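Local structure of glycosyl transferase family 9 (Veillonella parvula, 3TOV) at residues L19-L24 with G271-V275; S156-L160 with P297-H301; I164-R169 with G253-A257; F175-H179 with I244-F250; N263-D269 with V281-Y287. The protein probably transfers a sugar, as heptosyltransferases of family 9 do, from a nucleotide-activated donor to an acceptor, using a GT-B fold. All blocks are in the same frame, centred on the assembly; numbering follows the deposited sequence.

Contact 1: residues L19-L24 with G271-V275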
# COMPACT_ATOMS: atom_id res chain seq x y z
N LEU A 19 0.89 3.91 -5.58
CA LEU A 19 0.16 2.76 -5.05
C LEU A 19 0.17 2.66 -3.52
O LEU A 19 -0.88 2.45 -2.89
CB LEU A 19 0.69 1.46 -5.65
CG LEU A 19 0.15 0.18 -5.02
CD1 LEU A 19 -1.33 0.05 -5.30
CD2 LEU A 19 0.91 -1.05 -5.51
N GLY A 20 1.35 2.79 -2.92
CA GLY A 20 1.50 2.66 -1.48
C GLY A 20 0.83 3.80 -0.72
O GLY A 20 -0.05 3.59 0.12
N ASP A 21 1.26 5.01 -1.03
CA ASP A 21 0.67 6.18 -0.41
C ASP A 21 -0.84 6.12 -0.51
O ASP A 21 -1.53 6.46 0.43
CB ASP A 21 1.21 7.46 -1.04
CG ASP A 21 2.74 7.55 -0.97
OD1 ASP A 21 3.28 7.99 0.06
OD2 ASP A 21 3.40 7.18 -1.97
N VAL A 22 -1.38 5.65 -1.63
CA VAL A 22 -2.84 5.62 -1.77
C VAL A 22 -3.51 4.66 -0.78
O VAL A 22 -4.41 5.05 -0.03
CB VAL A 22 -3.31 5.30 -3.21
CG1 VAL A 22 -4.77 4.87 -3.23
CG2 VAL A 22 -3.09 6.50 -4.09
N ILE A 23 -3.07 3.41 -0.77
CA ILE A 23 -3.70 2.43 0.10
C ILE A 23 -3.72 2.94 1.55
O ILE A 23 -4.65 2.66 2.31
CB ILE A 23 -3.01 1.08 -0.02
CG1 ILE A 23 -3.11 0.60 -1.48
CG2 ILE A 23 -3.62 0.09 0.96
CD1 ILE A 23 -2.19 -0.55 -1.86
N LEU A 24 -2.70 3.72 1.89
CA LEU A 24 -2.56 4.29 3.23
C LEU A 24 -3.58 5.39 3.54
O LEU A 24 -3.73 5.80 4.69
CB LEU A 24 -1.15 4.84 3.43
CG LEU A 24 -0.06 3.78 3.47
CD1 LEU A 24 1.30 4.43 3.43
CD2 LEU A 24 -0.23 2.96 4.72
N GLY A 271 5.05 -0.98 -2.31
CA GLY A 271 3.60 -0.91 -2.35
C GLY A 271 2.83 -2.22 -2.25
O GLY A 271 1.82 -2.30 -1.56
N PRO A 272 3.30 -3.25 -2.96
CA PRO A 272 2.63 -4.55 -2.87
C PRO A 272 2.54 -5.08 -1.44
O PRO A 272 1.66 -5.90 -1.17
CB PRO A 272 3.53 -5.46 -3.71
CG PRO A 272 4.15 -4.54 -4.70
CD PRO A 272 4.35 -3.24 -3.99
N MSE A 273 3.43 -4.63 -0.56
CA MSE A 273 3.35 -5.03 0.85
C MSE A 273 2.06 -4.52 1.50
O MSE A 273 1.41 -5.23 2.26
CB MSE A 273 4.56 -4.50 1.61
CG MSE A 273 4.64 -4.97 3.05
SE MSE A 273 5.88 -3.89 4.11
CE MSE A 273 4.92 -2.19 4.15
N HIS A 274 1.69 -3.28 1.20
CA HIS A 274 0.42 -2.75 1.68
C HIS A 274 -0.80 -3.46 1.06
O HIS A 274 -1.78 -3.74 1.75
CB HIS A 274 0.36 -1.24 1.50
CG HIS A 274 1.52 -0.52 2.11
ND1 HIS A 274 2.62 -0.11 1.38
CD2 HIS A 274 1.77 -0.15 3.39
CE1 HIS A 274 3.48 0.48 2.18
NE2 HIS A 274 3.00 0.47 3.40
N VAL A 275 -0.72 -3.78 -0.23
CA VAL A 275 -1.75 -4.59 -0.88
C VAL A 275 -1.95 -5.89 -0.11
O VAL A 275 -3.07 -6.32 0.14
CB VAL A 275 -1.37 -4.94 -2.33
CG1 VAL A 275 -2.42 -5.85 -2.95
CG2 VAL A 275 -1.17 -3.67 -3.15
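H274 reaches from helix 271-277 toward G20, I23 and L24 of the short helix 19-23, and its side chain can be followed outward atom by atom. CB lies 4.2 Å from I23 CG2, carbon against carbon. Past CG the imidazole divides its neighbours: ND1 stands 4.1 Å from G20 CA, while CD2 is 3.9 Å from L24 CD2, and both partners approach the ring obliquely. At the far end NE2 makes a weak hydrogen bond to the backbone O of Y295. The CE methyl of the selenomethionine M273 lies over one face of the ring, toward the rim, and G271 CA sits at the edge in its plane. The first torsion accounts for this placement: with chi1 at -54° CG stays beside the backbone N, and the ring swings back to the start of its own helix, where G271 meets G20. The two helices follow strands of different sheets, 10-14 and 264-268, so this contact bridges the two Rossmann-like halves of a GT-B fold, close to the centre of the chain; in this fold the active site generally lies in the cleft between the halves. The segment axes approach to 8.3 Å, their N-to-C directions inclined by 34°. G20 CA and G271 CA come within 4.2 Å, the closest CA pair across the contact. Next to them a small apolar cluster forms, with V275 CG2 placed 3.5 Å from I23 CD1 and 4.1 Å from L19 CD2. V275 also touches A256 and M259 of helix 252-260.

Contact 2: residues S156-L160 with P297-H301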
# COMPACT_ATOMS: atom_id res chain seq x y z
N SER A 156 -10.98 5.16 15.50
CA SER A 156 -10.78 3.73 15.53
C SER A 156 -11.10 3.07 14.20
O SER A 156 -12.24 2.66 13.99
CB SER A 156 -11.71 3.12 16.56
OG SER A 156 -12.99 3.72 16.47
N ASN A 157 -10.12 2.93 13.32
CA ASN A 157 -10.35 2.28 12.04
C ASN A 157 -9.90 0.83 12.04
O ASN A 157 -9.27 0.38 12.99
CB ASN A 157 -9.64 3.04 10.94
CG ASN A 157 -8.15 2.78 10.94
OD1 ASN A 157 -7.67 1.81 10.35
ND2 ASN A 157 -7.40 3.66 11.60
N SER A 158 -10.18 0.11 10.96
CA SER A 158 -9.85 -1.31 10.84
C SER A 158 -8.81 -1.64 9.77
O SER A 158 -8.91 -2.64 9.07
CB SER A 158 -11.10 -2.11 10.59
OG SER A 158 -11.97 -1.36 9.77
N GLY A 159 -7.79 -0.80 9.67
CA GLY A 159 -6.65 -1.12 8.84
C GLY A 159 -6.88 -0.78 7.40
O GLY A 159 -7.94 -0.26 7.03
N LEU A 160 -5.87 -1.06 6.58
CA LEU A 160 -5.96 -0.91 5.13
C LEU A 160 -6.93 -1.92 4.53
O LEU A 160 -7.13 -3.03 5.05
CB LEU A 160 -4.60 -1.08 4.50
CG LEU A 160 -3.41 -0.51 5.26
CD1 LEU A 160 -2.12 -0.94 4.58
CD2 LEU A 160 -3.48 0.99 5.34
N PRO A 297 4.05 -1.73 8.17
CA PRO A 297 2.82 -2.54 8.28
C PRO A 297 1.80 -1.96 9.26
O PRO A 297 1.80 -2.29 10.45
CB PRO A 297 3.33 -3.88 8.81
CG PRO A 297 4.74 -3.94 8.37
CD PRO A 297 5.25 -2.54 8.43
N TYR A 298 0.92 -1.12 8.74
CA TYR A 298 -0.07 -0.47 9.58
C TYR A 298 -1.15 -1.41 10.07
O TYR A 298 -1.83 -2.04 9.25
CB TYR A 298 -0.74 0.64 8.80
CG TYR A 298 -1.86 1.31 9.54
CD1 TYR A 298 -1.59 2.25 10.52
CD2 TYR A 298 -3.19 1.02 9.24
CE1 TYR A 298 -2.61 2.89 11.19
CE2 TYR A 298 -4.22 1.65 9.91
CZ TYR A 298 -3.92 2.59 10.88
OH TYR A 298 -4.93 3.24 11.56
N GLN A 299 -1.33 -1.49 11.38
CA GLN A 299 -2.42 -2.26 11.95
C GLN A 299 -2.39 -3.70 11.41
O GLN A 299 -3.43 -4.28 11.09
CB GLN A 299 -3.74 -1.58 11.58
CG GLN A 299 -4.90 -1.87 12.49
CD GLN A 299 -5.55 -0.59 12.99
OE1 GLN A 299 -4.87 0.35 13.43
NE2 GLN A 299 -6.88 -0.53 12.91
N ALA A 300 -1.19 -4.27 11.32
CA ALA A 300 -1.03 -5.56 10.66
C ALA A 300 -0.43 -6.65 11.56
O ALA A 300 0.30 -6.36 12.51
CB ALA A 300 -0.16 -5.40 9.41
N HIS A 301 -0.76 -7.90 11.25
CA HIS A 301 -0.08 -9.01 11.87
C HIS A 301 1.21 -9.26 11.09
O HIS A 301 1.24 -10.03 10.15
CB HIS A 301 -0.96 -10.26 11.89
CG HIS A 301 -0.35 -11.42 12.64
ND1 HIS A 301 -0.66 -12.74 12.37
CD2 HIS A 301 0.56 -11.45 13.65
CE1 HIS A 301 0.03 -13.52 13.18
NE2 HIS A 301 0.77 -12.77 13.97
O HOH W 1 -4.52 -3.46 7.88
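The Y298 phenol and the N157 amide meet edge to edge, their planes only 14° apart. N157 OD1 occupies the ring edge, in plane, and G159 CA approaches near the same plane, 3.8 Å from Y298 CE2. Over one face, toward the rim, lies Q299 CB; the ring also meets that of H138, nearly parallel to it. The coplanar setting suits a straight bond: N157 ND2 donates to Y298 OH at 2.5 Å with an N-H...O angle of 173°, the hydroxyl lying in the amide plane. The same hydroxyl is hydrogen-bonded to D141 OD1, which gives it two partners. The other end of the amide is used within its own segment, where OD1 accepts from G159 N at 2.7 Å and closes an Asx turn. With chi1 at 75°, N157 CG sits between its backbone N and carbonyl carbon, which turns OD1 to G159 N while ND2 faces the hydroxyl. Q299, third residue of a type II beta turn from P297 to A300, bends at chi2 and crosses N157 obliquely, their amide planes nearly parallel, and NE2 gives a weak, bent hydrogen bond to N157 O at 2.6 Å. L160 CD2 adds an apolar contact, 3.9 Å from Y298 CD2, and a water weakly links L160 N with Y298 O. Residues 156-160 run between helices 139-149 and 166-178, on the passage from one half of the fold to the other. N157 packs on helix 26-35, Y298 touches helix 139-149, and L160 is wedged beside helix 271-277; H301 then pairs by its backbone with strand 283-286.

Contact 3: residues I164-R169 with G253-A257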
# COMPACT_ATOMS: atom_id res chain seq x y z
N ILE A 164 -12.26 -6.32 -3.31
CA ILE A 164 -12.08 -7.02 -4.58
C ILE A 164 -13.42 -7.60 -5.02
O ILE A 164 -14.22 -8.02 -4.19
CB ILE A 164 -11.01 -8.15 -4.52
CG1 ILE A 164 -11.55 -9.40 -3.81
CG2 ILE A 164 -9.72 -7.67 -3.88
CD1 ILE A 164 -10.53 -10.49 -3.66
N CYS A 165 -13.66 -7.62 -6.32
CA CYS A 165 -14.94 -8.09 -6.81
C CYS A 165 -14.87 -9.52 -7.34
O CYS A 165 -13.80 -10.13 -7.41
CB CYS A 165 -15.47 -7.17 -7.91
SG CYS A 165 -14.63 -7.38 -9.49
N GLU A 166 -16.03 -10.03 -7.73
CA GLU A 166 -16.15 -11.39 -8.23
C GLU A 166 -15.17 -11.71 -9.35
O GLU A 166 -14.37 -12.65 -9.25
CB GLU A 166 -17.58 -11.65 -8.71
CG GLU A 166 -17.80 -13.07 -9.19
CD GLU A 166 -17.28 -14.08 -8.18
OE1 GLU A 166 -17.40 -13.81 -6.96
OE2 GLU A 166 -16.75 -15.13 -8.61
N GLU A 167 -15.23 -10.93 -10.42
CA GLU A 167 -14.44 -11.19 -11.62
C GLU A 167 -12.96 -11.40 -11.29
O GLU A 167 -12.26 -12.12 -11.99
CB GLU A 167 -14.62 -10.07 -12.64
CG GLU A 167 -14.60 -10.53 -14.09
CD GLU A 167 -13.39 -10.02 -14.87
OE1 GLU A 167 -13.39 -8.84 -15.27
OE2 GLU A 167 -12.44 -10.81 -15.07
N TRP A 168 -12.50 -10.76 -10.21
CA TRP A 168 -11.10 -10.87 -9.81
C TRP A 168 -10.83 -12.16 -9.05
O TRP A 168 -9.83 -12.81 -9.29
CB TRP A 168 -10.70 -9.67 -8.97
CG TRP A 168 -10.73 -8.41 -9.74
CD1 TRP A 168 -10.63 -8.28 -11.09
CD2 TRP A 168 -10.88 -7.09 -9.22
NE1 TRP A 168 -10.71 -6.96 -11.45
CE2 TRP A 168 -10.87 -6.21 -10.31
CE3 TRP A 168 -11.03 -6.57 -7.93
CZ2 TRP A 168 -10.99 -4.83 -10.16
CZ3 TRP A 168 -11.15 -5.20 -7.78
CH2 TRP A 168 -11.13 -4.35 -8.89
N ARG A 169 -11.73 -12.52 -8.15
CA ARG A 169 -11.64 -13.81 -7.48
C ARG A 169 -11.42 -14.91 -8.50
O ARG A 169 -10.67 -15.86 -8.26
CB ARG A 169 -12.91 -14.09 -6.69
CG ARG A 169 -13.44 -12.88 -5.97
CD ARG A 169 -13.31 -12.99 -4.46
NE ARG A 169 -13.82 -11.78 -3.83
CZ ARG A 169 -15.09 -11.38 -3.91
NH1 ARG A 169 -15.98 -12.10 -4.59
NH2 ARG A 169 -15.48 -10.26 -3.32
N GLY A 253 -6.38 -4.91 -9.19
CA GLY A 253 -7.56 -5.61 -8.68
C GLY A 253 -7.33 -7.11 -8.58
O GLY A 253 -7.49 -7.72 -7.52
N PRO A 254 -6.98 -7.73 -9.72
CA PRO A 254 -6.62 -9.15 -9.71
C PRO A 254 -5.51 -9.45 -8.72
O PRO A 254 -5.53 -10.50 -8.06
CB PRO A 254 -6.13 -9.36 -11.13
CG PRO A 254 -6.95 -8.40 -11.94
CD PRO A 254 -7.11 -7.20 -11.08
N LEU A 255 -4.54 -8.55 -8.62
CA LEU A 255 -3.37 -8.82 -7.76
C LEU A 255 -3.76 -9.06 -6.30
O LEU A 255 -3.29 -10.01 -5.69
CB LEU A 255 -2.34 -7.69 -7.86
CG LEU A 255 -1.15 -7.95 -6.95
CD1 LEU A 255 -0.72 -9.39 -7.11
CD2 LEU A 255 0.00 -7.00 -7.23
N ALA A 256 -4.59 -8.19 -5.76
CA ALA A 256 -5.13 -8.37 -4.43
C ALA A 256 -5.80 -9.74 -4.32
O ALA A 256 -5.57 -10.48 -3.36
CB ALA A 256 -6.12 -7.27 -4.12
N ALA A 257 -6.62 -10.08 -5.31
CA ALA A 257 -7.39 -11.32 -5.26
C ALA A 257 -6.44 -12.52 -5.27
O ALA A 257 -6.70 -13.54 -4.61
CB ALA A 257 -8.37 -11.38 -6.43
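W168 and P254 bring the two backbones closest, CA to CA 4.8 Å, with R169 opposite A257 and I164 opposite G253 at wider spacing. The first turn of helix 166-178 is thereby laid on helix 252-260, two helices of the C-terminal Rossmann-like half of the GT-B fold. C165 is the N-cap residue, and its O accepts from both W168 N and R169 N, which fixes the turn that carries the indole. Backbone and proline ring rest on that indole. G253 CA stands 3.5 Å from the centroid of the six-membered ring and only 3° off its normal, a CH-pi contact almost exactly over the centre. P254 CD lies over the same face, 3.7 Å from the centroid of the five-membered ring and 16° off the normal. A CB on G253 would point at the indole, and its absence lets the CA come down onto the ring. C165 SG covers the opposite face, so the indole lies between its own N-cap residue and helix 252-260; Y55 also meets it, the rings edge-to-face. I164 adds to the apolar contact with both branches: CG2 touches A256 CB at 3.6 Å, and CD1 touches A257 CB at the same distance, 3.6 Å. A257 CB also packs against W168 CB, 3.8 Å away. On the exposed side of the turn, R169 lays its guanidinium face over C165 C and forms a salt bridge from NH1 to E166 OE1 at 3.2 Å.

Contact 4: residues F175-H179 with I244-F250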
# COMPACT_ATOMS: atom_id res chain seq x y z
N PHE A 175 -6.12 -19.06 -12.60
CA PHE A 175 -4.66 -19.01 -12.55
C PHE A 175 -4.07 -19.97 -11.53
O PHE A 175 -3.17 -20.74 -11.85
CB PHE A 175 -4.19 -17.60 -12.22
CG PHE A 175 -2.71 -17.49 -11.95
CD1 PHE A 175 -1.82 -17.20 -12.97
CD2 PHE A 175 -2.22 -17.64 -10.65
CE1 PHE A 175 -0.46 -17.06 -12.72
CE2 PHE A 175 -0.86 -17.51 -10.38
CZ PHE A 175 0.02 -17.23 -11.42
N TYR A 176 -4.58 -19.91 -10.30
CA TYR A 176 -4.06 -20.74 -9.23
C TYR A 176 -4.39 -22.20 -9.48
O TYR A 176 -3.50 -23.06 -9.39
CB TYR A 176 -4.62 -20.30 -7.88
CG TYR A 176 -3.83 -19.19 -7.24
CD1 TYR A 176 -2.44 -19.12 -7.36
CD2 TYR A 176 -4.47 -18.19 -6.52
CE1 TYR A 176 -1.72 -18.10 -6.77
CE2 TYR A 176 -3.76 -17.16 -5.93
CZ TYR A 176 -2.39 -17.11 -6.05
OH TYR A 176 -1.71 -16.07 -5.46
N SER A 177 -5.66 -22.46 -9.77
CA SER A 177 -6.11 -23.81 -10.10
C SER A 177 -5.33 -24.35 -11.30
O SER A 177 -4.91 -25.51 -11.32
CB SER A 177 -7.62 -23.80 -10.37
OG SER A 177 -8.17 -25.11 -10.31
N SER A 178 -5.16 -23.49 -12.30
CA SER A 178 -4.25 -23.71 -13.41
C SER A 178 -3.00 -24.40 -12.90
O SER A 178 -2.67 -25.50 -13.34
CB SER A 178 -3.85 -22.36 -14.01
OG SER A 178 -2.87 -22.48 -15.02
N HIS A 179 -2.32 -23.75 -11.96
CA HIS A 179 -1.10 -24.28 -11.39
C HIS A 179 -1.34 -25.34 -10.34
O HIS A 179 -0.51 -25.53 -9.45
CB HIS A 179 -0.27 -23.16 -10.79
CG HIS A 179 0.26 -22.22 -11.82
ND1 HIS A 179 -0.56 -21.54 -12.69
CD2 HIS A 179 1.52 -21.87 -12.14
CE1 HIS A 179 0.17 -20.79 -13.49
NE2 HIS A 179 1.44 -20.97 -13.18
N ILE A 244 5.31 -20.87 -8.29
CA ILE A 244 4.34 -20.32 -9.22
C ILE A 244 4.85 -18.94 -9.56
O ILE A 244 5.38 -18.25 -8.68
CB ILE A 244 2.94 -20.18 -8.62
CG1 ILE A 244 2.44 -21.54 -8.12
CG2 ILE A 244 1.99 -19.57 -9.65
CD1 ILE A 244 1.18 -21.49 -7.28
N VAL A 245 4.71 -18.53 -10.82
CA VAL A 245 5.13 -17.20 -11.22
C VAL A 245 3.94 -16.30 -11.57
O VAL A 245 3.26 -16.53 -12.56
CB VAL A 245 6.15 -17.23 -12.37
CG1 VAL A 245 6.68 -15.83 -12.62
CG2 VAL A 245 7.28 -18.19 -12.06
N ALA A 246 3.70 -15.28 -10.74
CA ALA A 246 2.59 -14.35 -10.95
C ALA A 246 3.08 -12.95 -11.33
O ALA A 246 2.29 -12.00 -11.44
CB ALA A 246 1.71 -14.28 -9.72
N THR A 247 4.38 -12.85 -11.55
CA THR A 247 5.01 -11.60 -11.96
C THR A 247 4.38 -11.08 -13.24
O THR A 247 3.94 -11.84 -14.07
CB THR A 247 6.50 -11.79 -12.20
OG1 THR A 247 7.06 -12.49 -11.09
CG2 THR A 247 7.19 -10.44 -12.35
N GLY A 248 4.32 -9.76 -13.38
CA GLY A 248 3.68 -9.15 -14.53
C GLY A 248 2.47 -9.89 -15.07
O GLY A 248 2.09 -9.70 -16.23
N LYS A 249 1.87 -10.74 -14.25
CA LYS A 249 0.75 -11.56 -14.69
C LYS A 249 -0.58 -11.07 -14.13
O LYS A 249 -1.58 -11.73 -14.35
CB LYS A 249 0.96 -13.02 -14.26
CG LYS A 249 1.51 -13.97 -15.34
CD LYS A 249 0.45 -14.29 -16.38
CE LYS A 249 0.84 -15.49 -17.21
NZ LYS A 249 -0.20 -16.57 -17.14
N PHE A 250 -0.58 -9.95 -13.40
CA PHE A 250 -1.83 -9.40 -12.83
C PHE A 250 -1.92 -7.90 -12.83
O PHE A 250 -0.93 -7.20 -12.67
CB PHE A 250 -2.03 -9.86 -11.39
CG PHE A 250 -2.44 -11.28 -11.27
CD1 PHE A 250 -3.72 -11.67 -11.60
CD2 PHE A 250 -1.53 -12.23 -10.84
CE1 PHE A 250 -4.10 -13.00 -11.50
CE2 PHE A 250 -1.91 -13.55 -10.73
CZ PHE A 250 -3.20 -13.94 -11.07
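F175 presents its ring to five residues of the 244-250 segment. F250 points its edge at one face of F175, an edge-to-face (T-shaped) pair with centroids 5.0 Å apart and planes at 70°; F250 CZ is 3.7 Å from F175 CG. The far tip, F175 CZ, meets I244 CG2 at 3.5 Å and A246 CB at 3.8 Å, both obliquely, while V245 O and K249 NZ lie at the ring edge. The same I244 methyl turns to H179, a CH-pi contact 3.8 Å from the imidazole centroid, and H179 CE1 covers the F175 face opposite F250. F175 holds CG anti to its N (chi1 171°), which sends the ring out from helix 166-178 toward the edge strand of the second sheet. Replacing it with alanine would probably leave the F250 edge and the I244 methyl without a surface to rest on and open a gap between helix and strand. Farther out, Y176 touches I244 obliquely and bonds through OH to A258 O, and I244 and A246 are held by backbone bonds to strand 219-222. Between the segments the chemistry is apolar and aromatic, so the helix probably sits against the edge strand and its following loop mainly through fitted rings and methyls.

Contact 5: residues N263-D269 with V281-Y287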
# COMPACT_ATOMS: atom_id res chain seq x y z
N ASN A 263 -1.41 -17.44 2.49
CA ASN A 263 -1.28 -17.65 3.92
C ASN A 263 -0.12 -16.85 4.51
O ASN A 263 -0.01 -16.72 5.72
CB ASN A 263 -1.05 -19.12 4.23
CG ASN A 263 -2.14 -20.01 3.69
OD1 ASN A 263 -2.41 -20.02 2.49
ND2 ASN A 263 -2.76 -20.79 4.57
N LEU A 264 0.74 -16.31 3.65
CA LEU A 264 1.89 -15.51 4.07
C LEU A 264 2.56 -14.77 2.91
O LEU A 264 2.57 -15.21 1.77
CB LEU A 264 2.93 -16.39 4.76
CG LEU A 264 4.12 -15.62 5.36
CD1 LEU A 264 3.70 -14.87 6.64
CD2 LEU A 264 5.27 -16.56 5.65
N LEU A 265 3.16 -13.64 3.23
CA LEU A 265 3.90 -12.86 2.26
C LEU A 265 5.23 -12.36 2.85
O LEU A 265 5.28 -11.69 3.88
CB LEU A 265 3.04 -11.70 1.81
CG LEU A 265 3.78 -10.66 0.98
CD1 LEU A 265 4.49 -11.33 -0.18
CD2 LEU A 265 2.82 -9.56 0.49
N ILE A 266 6.33 -12.73 2.20
CA ILE A 266 7.65 -12.23 2.55
C ILE A 266 7.99 -11.14 1.54
O ILE A 266 7.76 -11.33 0.34
CB ILE A 266 8.67 -13.35 2.44
CG1 ILE A 266 8.29 -14.49 3.38
CG2 ILE A 266 10.06 -12.84 2.74
CD1 ILE A 266 9.28 -15.61 3.40
N THR A 267 8.52 -10.01 2.00
CA THR A 267 8.60 -8.86 1.09
C THR A 267 9.48 -7.74 1.57
O THR A 267 9.77 -7.64 2.76
CB THR A 267 7.19 -8.26 0.80
OG1 THR A 267 7.33 -6.88 0.45
CG2 THR A 267 6.30 -8.32 2.03
N ASN A 268 9.90 -6.88 0.64
CA ASN A 268 10.61 -5.65 0.96
C ASN A 268 9.65 -4.46 1.14
O ASN A 268 8.45 -4.61 0.93
CB ASN A 268 11.65 -5.34 -0.11
CG ASN A 268 11.05 -5.29 -1.49
OD1 ASN A 268 9.93 -5.75 -1.71
ND2 ASN A 268 11.79 -4.74 -2.45
N ASP A 269 10.16 -3.30 1.55
CA ASP A 269 9.26 -2.15 1.66
C ASP A 269 8.94 -1.69 0.26
O ASP A 269 9.78 -1.09 -0.41
CB ASP A 269 9.75 -1.00 2.57
CG ASP A 269 11.28 -0.85 2.62
OD1 ASP A 269 12.01 -1.87 2.59
OD2 ASP A 269 11.75 0.31 2.73
N VAL A 281 -3.21 -10.57 4.92
CA VAL A 281 -2.09 -11.48 4.80
C VAL A 281 -0.98 -11.14 5.79
O VAL A 281 -0.46 -10.02 5.79
CB VAL A 281 -1.50 -11.47 3.38
CG1 VAL A 281 -0.82 -12.78 3.08
CG2 VAL A 281 -2.60 -11.25 2.37
N PRO A 282 -0.60 -12.11 6.64
CA PRO A 282 0.52 -11.98 7.58
C PRO A 282 1.81 -11.65 6.85
O PRO A 282 2.12 -12.27 5.84
CB PRO A 282 0.63 -13.36 8.21
CG PRO A 282 -0.69 -14.01 7.97
CD PRO A 282 -1.19 -13.46 6.67
N ILE A 283 2.57 -10.70 7.37
CA ILE A 283 3.69 -10.15 6.64
C ILE A 283 5.03 -10.42 7.31
O ILE A 283 5.19 -10.19 8.50
CB ILE A 283 3.55 -8.62 6.55
CG1 ILE A 283 2.24 -8.23 5.84
CG2 ILE A 283 4.78 -8.02 5.88
CD1 ILE A 283 2.14 -8.72 4.40
N VAL A 284 5.99 -10.92 6.55
CA VAL A 284 7.38 -10.85 6.98
C VAL A 284 7.99 -9.77 6.10
O VAL A 284 8.02 -9.91 4.88
CB VAL A 284 8.14 -12.18 6.82
CG1 VAL A 284 9.60 -11.98 7.14
CG2 VAL A 284 7.56 -13.28 7.72
N ALA A 285 8.46 -8.70 6.71
CA ALA A 285 8.89 -7.54 5.95
C ALA A 285 10.36 -7.23 6.17
O ALA A 285 10.81 -7.11 7.30
CB ALA A 285 8.03 -6.35 6.29
N LEU A 286 11.11 -7.07 5.09
CA LEU A 286 12.54 -6.86 5.20
C LEU A 286 12.92 -5.40 5.06
O LEU A 286 13.07 -4.91 3.95
CB LEU A 286 13.29 -7.69 4.17
CG LEU A 286 13.51 -9.16 4.51
CD1 LEU A 286 12.22 -9.94 4.45
CD2 LEU A 286 14.50 -9.74 3.55
N TYR A 287 13.06 -4.72 6.19
CA TYR A 287 13.64 -3.38 6.22
C TYR A 287 15.10 -3.53 6.55
O TYR A 287 15.48 -4.35 7.39
CB TYR A 287 12.97 -2.58 7.32
CG TYR A 287 11.57 -2.14 6.98
CD1 TYR A 287 11.29 -0.80 6.78
CD2 TYR A 287 10.55 -3.06 6.84
CE1 TYR A 287 10.02 -0.38 6.45
CE2 TYR A 287 9.27 -2.66 6.50
CZ TYR A 287 9.01 -1.32 6.31
OH TYR A 287 7.75 -0.88 5.98
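L265 and T267 alternate with P282, V284 and L286 in a parallel backbone ladder, the segment axes inclined by 19°. L265 N donates to P282 O at 3.1 Å and L265 O accepts from V284 N at 2.9 Å; T267 N then donates to V284 O at 2.9 Å and T267 O accepts from L286 N at 2.7 Å. CA-H...O contacts from I283, I266 and A285 lie between these bonds. Strands 264-268 and 283-286, with helix 271-277 between them, form a right-handed beta-alpha-beta crossover of the second Rossmann-like sheet. Apolar contacts cover both faces. L265 CB lies 4.0 Å from I283 CD1 on the face shared with T267 and A285, under helix 271-277; on the other, I266 CG1 runs beside V284 CB at 4.1 Å, under helix 334-347. Among polar side chains, T267 turns OG1 anti to its N (chi1 155°) and donates to N268 O at 2.6 Å in the carbonyl plane. A valine here is likely to leave N268 O without that donor and N191 ND2 without its weak acceptor. Last comes a stack: the poorly ordered D269 lays CB over the Y287 ring, 4.2 Å from its centroid, with the carboxylate 14° from the ring plane. Main-chain bonds thus tie the strands together, while T267 and, through K199, N268 add side-chain bonds near the C-terminal end of strand 264-268, as does N263, through L187, before its start.

In the fold
Contacts 3 and 5 are buried, and contacts 1, 2 and 4 only partly so. Contacts 1 and 2 join the two halves of the GT-B fold and touch through L160, which packs on L24 and H274; contact 1 is largely apolar, whereas contact 2, between loops, relies on amide and hydroxyl bonds. Contacts 3, 4 and 5 lie in the C-terminal half. Contacts 3 and 4 use successive parts of helix 166-178 and rest on aromatic rings. Contact 5 alone is a backbone ladder between strands. M273 of contact 1 packs on T267 and A285, joining contact 1's helix to contact 5's sheet, while contact 4 reaches that sheet's far edge.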